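PDB 6TGF: exopolysaccharide biosynthesis protein, which probably modifies glycan biofilm as a hydrolase with a parallel beta-helix fold like that of bacteriophage tailspikes. Local coordinates for residues B[42-47]-B[88-93]; B[69-74]-B[120-125]. One frame throughout, in Å; residues are numbered along the deposited sequence.

Interaction 1. Residues B[42-47]-B[88-93]; sequences AIPKGD and PVFLRD
Ile-43, Pro-44 and Asp-47 gather round the ring of Phe-90 and so illustrate how one aromatic side chain can serve as the meeting point of a loop and a sheet. In the head-binding region, the loop between strands 36-38 and 48-51 here meets strand 89-92 of a five-stranded antiparallel sheet. Ile-43 slides past Phe-90 in the opposite sense. With CG1 beside the backbone N (chi1 -67°), this branch starts over the ring face and carries CD1 out over the CD2 side, 3.8 Å from CD2 of Phe-90 and near CG and CB; CG2 sits beyond the CD2-CE2 side. The side chains of Pro-44 and Phe-90 point at each other, and Pro-44 CD sits obliquely at the CE2-CZ end, 3.6 Å from CE2 of Phe-90. Asp-47 crosses the phenyl group nearly at a right angle; its OD2 lies in the ring plane at the edge, 3.8 Å from CE2 of Phe-90, with carboxylate and ring planes 41° apart. A type II turn, closed by Asp-47 N to Pro-44 O, presents both its ends to the ring. The contact is chiefly apolar, and the carboxylate oxygen at the slightly positive ring rim may add a weak electrostatic attraction.

Interaction 2. Residues B[69-74]-B[120-125]; sequences GKLWIG and AALIAN
Leu-71 and Leu-122 meet through extended branches: in Leu-71 CG is anti to the backbone N (chi1 177°) and CD2 continues the chain anti to CA, while in Leu-122 it is CD1 that lies anti to CA (chi2 178°). These two methyls touch tip to tip, Leu-71 CD2 standing 4.3 Å from Leu-122 CD1. Two residues further along each strand, Ile-73 places CG2 anti to its backbone N, where it meets CB of Ala-124 at 4.3 Å. The strands converge from the leucine pair to the second pair, and the side chains shorten with them: the CA atoms of Leu-71 and Leu-122 are 11.4 Å apart and two leucines bridge the gap, whereas those of Ile-73 and Ala-124 are 8.1 Å apart and a single methyl suffices on one side. Within strand 69-74, CD1 of Ile-73 leans back to 4.2 Å from CD2 of Leu-71, joining the two contacts into one apolar patch. Ile-50 and Leu-51 of strand 48-51 and Met-130 of strand 129-134 pack around it, and a tetraethylene glycol, probably from the crystallisation liquor, lies near Leu-122. All four touching residues are buried and meet by methyl groups alone, so the two sheets are held here by dispersion and the exclusion of water, with little directional constraint.

Interactions 1 and 2 have centres 10 Å apart and lie within the head-binding region, some 65 Å from the centre of this elongated chain. Their segments alternate in sequence, 42-47, 69-74, 88-93 and 120-125, so the chain passes back and forth between the two sites. Strands 89-92 and 121-124 are antiparallel neighbours in one five-stranded sheet, with Phe-90 O and Ile-123 N 2.8 Å apart in a probable hydrogen bond. Interaction 1 applies the loop before strand 48-51 to this sheet; interaction 2 packs it against the four-stranded sheet containing 69-74. The two contacts thus lie on opposite faces of the five-stranded sheet, the loop on one and the four-stranded sheet on the other.

Interaction 1. Residues B[42-47]-B[88-93]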
loop_
_atom_site.group_PDB
_atom_site.type_symbol
_atom_site.label_atom_id
_atom_site.label_comp_id
_atom_site.label_asym_id
_atom_site.label_seq_id
_atom_site.Cartn_x
_atom_site.Cartn_y
_atom_site.Cartn_z
ATOM N N ALA B 42 0.638 -12.436 -74.742
ATOM C CA ALA B 42 1.136 -11.287 -75.539
ATOM C C ALA B 42 1.141 -10.000 -74.699
ATOM O O ALA B 42 1.522 -8.948 -75.253
ATOM C CB ALA B 42 0.294 -11.124 -76.781
ATOM N N ILE B 43 0.739 -10.070 -73.424
ATOM C CA ILE B 43 0.728 -8.907 -72.485
ATOM C C ILE B 43 2.133 -8.740 -71.911
ATOM O O ILE B 43 2.720 -9.709 -71.435
ATOM C CB ILE B 43 -0.345 -9.085 -71.389
ATOM C CG1 ILE B 43 -1.751 -9.037 -71.997
ATOM C CG2 ILE B 43 -0.159 -8.070 -70.266
ATOM C CD1 ILE B 43 -2.835 -8.536 -71.072
ATOM N N PRO B 44 2.710 -7.512 -71.930
ATOM C CA PRO B 44 4.069 -7.284 -71.437
ATOM C C PRO B 44 4.318 -7.892 -70.049
ATOM O O PRO B 44 3.480 -7.742 -69.183
ATOM C CB PRO B 44 4.179 -5.753 -71.370
ATOM C CG PRO B 44 3.221 -5.268 -72.435
ATOM C CD PRO B 44 2.088 -6.274 -72.428
ATOM N N LYS B 45 5.458 -8.567 -69.887
ATOM C CA LYS B 45 5.894 -9.212 -68.620
ATOM C C LYS B 45 5.911 -8.156 -67.509
ATOM O O LYS B 45 6.432 -7.051 -67.756
ATOM C CB LYS B 45 7.280 -9.838 -68.803
ATOM C CG LYS B 45 7.648 -10.923 -67.800
ATOM C CD LYS B 45 6.919 -12.235 -68.023
ATOM C CE LYS B 45 7.763 -13.451 -67.697
ATOM N NZ LYS B 45 8.364 -13.371 -66.343
ATOM N N GLY B 46 5.339 -8.480 -66.345
ATOM C CA GLY B 46 5.326 -7.610 -65.154
ATOM C C GLY B 46 4.074 -6.751 -65.061
ATOM O O GLY B 46 3.889 -6.114 -64.006
ATOM N N ASP B 47 3.246 -6.718 -66.111
ATOM C CA ASP B 47 1.946 -5.992 -66.118
ATOM C C ASP B 47 0.981 -6.709 -65.166
ATOM O O ASP B 47 1.015 -7.952 -65.122
ATOM C CB ASP B 47 1.371 -5.866 -67.533
ATOM C CG ASP B 47 2.000 -4.758 -68.365
ATOM O OD1 ASP B 47 3.068 -4.249 -67.965
ATOM O OD2 ASP B 47 1.412 -4.407 -69.406
ATOM N N PRO B 88 0.517 1.125 -73.027
ATOM C CA PRO B 88 -0.595 0.223 -73.327
ATOM C C PRO B 88 -1.369 -0.192 -72.065
ATOM O O PRO B 88 -0.745 -0.576 -71.089
ATOM C CB PRO B 88 0.062 -0.991 -74.004
ATOM C CG PRO B 88 1.522 -0.920 -73.604
ATOM C CD PRO B 88 1.821 0.549 -73.393
ATOM N N VAL B 89 -2.699 -0.073 -72.121
ATOM C CA VAL B 89 -3.661 -0.524 -71.070
ATOM C C VAL B 89 -4.598 -1.553 -71.709
ATOM O O VAL B 89 -5.102 -1.279 -72.814
ATOM C CB VAL B 89 -4.455 0.658 -70.480
ATOM C CG1 VAL B 89 -5.315 0.234 -69.300
ATOM C CG2 VAL B 89 -3.548 1.808 -70.081
ATOM N N PHE B 90 -4.815 -2.685 -71.034
ATOM C CA PHE B 90 -5.666 -3.807 -71.509
ATOM C C PHE B 90 -6.873 -3.958 -70.577
ATOM O O PHE B 90 -6.677 -4.079 -69.352
ATOM C CB PHE B 90 -4.841 -5.092 -71.598
ATOM C CG PHE B 90 -3.515 -4.919 -72.292
ATOM C CD1 PHE B 90 -3.435 -4.879 -73.674
ATOM C CD2 PHE B 90 -2.347 -4.771 -71.562
ATOM C CE1 PHE B 90 -2.215 -4.707 -74.310
ATOM C CE2 PHE B 90 -1.129 -4.600 -72.199
ATOM C CZ PHE B 90 -1.064 -4.569 -73.571
ATOM N N LEU B 91 -8.080 -3.930 -71.149
ATOM C CA LEU B 91 -9.354 -4.201 -70.434
ATOM C C LEU B 91 -9.607 -5.710 -70.447
ATOM O O LEU B 91 -9.757 -6.271 -71.549
ATOM C CB LEU B 91 -10.505 -3.444 -71.109
ATOM C CG LEU B 91 -11.899 -3.728 -70.549
ATOM C CD1 LEU B 91 -12.024 -3.263 -69.108
ATOM C CD2 LEU B 91 -12.973 -3.080 -71.406
ATOM N N ARG B 92 -9.636 -6.332 -69.265
ATOM C CA ARG B 92 -10.041 -7.750 -69.065
ATOM C C ARG B 92 -11.553 -7.795 -68.819
ATOM O O ARG B 92 -12.029 -7.003 -67.986
ATOM C CB ARG B 92 -9.271 -8.362 -67.892
ATOM C CG ARG B 92 -9.676 -9.790 -67.556
ATOM C CD ARG B 92 -8.911 -10.307 -66.355
ATOM N NE ARG B 92 -9.493 -9.860 -65.096
ATOM C CZ ARG B 92 -8.884 -9.914 -63.916
ATOM N NH1 ARG B 92 -7.652 -10.387 -63.820
ATOM N NH2 ARG B 92 -9.507 -9.486 -62.832
ATOM N N ASP B 93 -12.270 -8.686 -69.513
ATOM C CA ASP B 93 -13.752 -8.816 -69.425
ATOM C C ASP B 93 -14.107 -9.985 -68.495
ATOM O O ASP B 93 -13.177 -10.634 -67.970
ATOM C CB ASP B 93 -14.386 -8.944 -70.815
ATOM C CG ASP B 93 -14.087 -10.234 -71.563
ATOM O OD1 ASP B 93 -13.560 -11.180 -70.940
ATOM O OD2 ASP B 93 -14.395 -10.282 -72.772
#

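Interaction 2. Residues B[69-74]-B[120-125]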
loop_
_atom_site.group_PDB
_atom_site.type_symbol
_atom_site.label_atom_id
_atom_site.label_comp_id
_atom_site.label_asym_id
_atom_site.label_seq_id
_atom_site.Cartn_x
_atom_site.Cartn_y
_atom_site.Cartn_z
ATOM N N GLY B 69 -15.563 12.268 -67.043
ATOM C CA GLY B 69 -14.211 12.748 -67.380
ATOM C C GLY B 69 -13.399 11.740 -68.171
ATOM O O GLY B 69 -14.005 10.876 -68.836
ATOM N N LYS B 70 -12.070 11.863 -68.100
ATOM C CA LYS B 70 -11.095 11.110 -68.934
ATOM C C LYS B 70 -9.923 10.645 -68.063
ATOM O O LYS B 70 -9.365 11.486 -67.333
ATOM C CB LYS B 70 -10.590 11.991 -70.080
ATOM C CG LYS B 70 -11.669 12.706 -70.886
ATOM C CD LYS B 70 -11.468 12.610 -72.382
ATOM C CE LYS B 70 -12.089 13.759 -73.147
ATOM N NZ LYS B 70 -11.897 13.595 -74.608
ATOM N N LEU B 71 -9.563 9.360 -68.159
ATOM C CA LEU B 71 -8.450 8.721 -67.405
ATOM C C LEU B 71 -7.286 8.434 -68.363
ATOM O O LEU B 71 -7.536 7.878 -69.452
ATOM C CB LEU B 71 -8.969 7.437 -66.747
ATOM C CG LEU B 71 -7.938 6.609 -65.978
ATOM C CD1 LEU B 71 -7.386 7.382 -64.788
ATOM C CD2 LEU B 71 -8.541 5.291 -65.519
ATOM N N TRP B 72 -6.068 8.811 -67.961
ATOM C CA TRP B 72 -4.794 8.557 -68.690
ATOM C C TRP B 72 -3.892 7.662 -67.834
ATOM O O TRP B 72 -3.753 7.948 -66.632
ATOM C CB TRP B 72 -4.084 9.875 -69.022
ATOM C CG TRP B 72 -4.661 10.649 -70.167
ATOM C CD1 TRP B 72 -4.345 10.521 -71.489
ATOM C CD2 TRP B 72 -5.626 11.713 -70.088
ATOM N NE1 TRP B 72 -5.054 11.422 -72.237
ATOM C CE2 TRP B 72 -5.847 12.169 -71.406
ATOM C CE3 TRP B 72 -6.326 12.317 -69.038
ATOM C CZ2 TRP B 72 -6.745 13.193 -71.697
ATOM C CZ3 TRP B 72 -7.209 13.335 -69.327
ATOM C CH2 TRP B 72 -7.414 13.765 -70.639
ATOM N N ILE B 73 -3.307 6.626 -68.441
ATOM C CA ILE B 73 -2.238 5.771 -67.842
ATOM C C ILE B 73 -0.983 5.946 -68.705
ATOM O O ILE B 73 -0.980 5.446 -69.845
ATOM C CB ILE B 73 -2.671 4.292 -67.757
ATOM C CG1 ILE B 73 -4.117 4.128 -67.277
ATOM C CG2 ILE B 73 -1.698 3.495 -66.901
ATOM C CD1 ILE B 73 -4.365 4.601 -65.863
ATOM N N GLY B 74 0.027 6.650 -68.185
ATOM C CA GLY B 74 1.247 7.021 -68.929
ATOM C C GLY B 74 2.503 6.443 -68.305
ATOM O O GLY B 74 2.404 5.832 -67.223
ATOM N N ALA B 120 -14.617 -6.594 -64.458
ATOM C CA ALA B 120 -13.527 -6.242 -65.396
ATOM C C ALA B 120 -12.309 -5.735 -64.618
ATOM O O ALA B 120 -12.453 -5.438 -63.421
ATOM C CB ALA B 120 -14.013 -5.212 -66.384
ATOM N N ALA B 121 -11.157 -5.648 -65.284
ATOM C CA ALA B 121 -9.897 -5.089 -64.740
ATOM C C ALA B 121 -9.138 -4.352 -65.848
ATOM O O ALA B 121 -9.238 -4.773 -67.018
ATOM C CB ALA B 121 -9.056 -6.188 -64.140
ATOM N N LEU B 122 -8.421 -3.288 -65.480
ATOM C CA LEU B 122 -7.449 -2.583 -66.356
ATOM C C LEU B 122 -6.043 -3.077 -66.005
ATOM O O LEU B 122 -5.571 -2.756 -64.896
ATOM C CB LEU B 122 -7.577 -1.069 -66.154
ATOM C CG LEU B 122 -8.904 -0.448 -66.588
ATOM C CD1 LEU B 122 -8.923 1.044 -66.294
ATOM C CD2 LEU B 122 -9.176 -0.696 -68.064
ATOM N N ILE B 123 -5.422 -3.855 -66.898
ATOM C CA ILE B 123 -4.024 -4.360 -66.749
ATOM C C ILE B 123 -3.073 -3.377 -67.441
ATOM O O ILE B 123 -3.371 -2.960 -68.580
ATOM C CB ILE B 123 -3.877 -5.798 -67.295
ATOM C CG1 ILE B 123 -4.651 -6.810 -66.446
ATOM C CG2 ILE B 123 -2.412 -6.192 -67.420
ATOM C CD1 ILE B 123 -5.985 -7.203 -67.021
ATOM N N ALA B 124 -1.974 -3.028 -66.766
ATOM C CA ALA B 124 -0.881 -2.168 -67.276
ATOM C C ALA B 124 0.353 -2.332 -66.381
ATOM O O ALA B 124 0.287 -3.124 -65.419
ATOM C CB ALA B 124 -1.338 -0.730 -67.331
ATOM N N ASN B 125 1.435 -1.617 -66.698
ATOM C CA ASN B 125 2.691 -1.593 -65.901
ATOM C C ASN B 125 2.367 -1.056 -64.510
ATOM O O ASN B 125 1.792 0.024 -64.396
ATOM C CB ASN B 125 3.770 -0.752 -66.591
ATOM C CG ASN B 125 5.157 -0.955 -66.019
ATOM O OD1 ASN B 125 5.319 -1.206 -64.827
ATOM N ND2 ASN B 125 6.168 -0.830 -66.862
#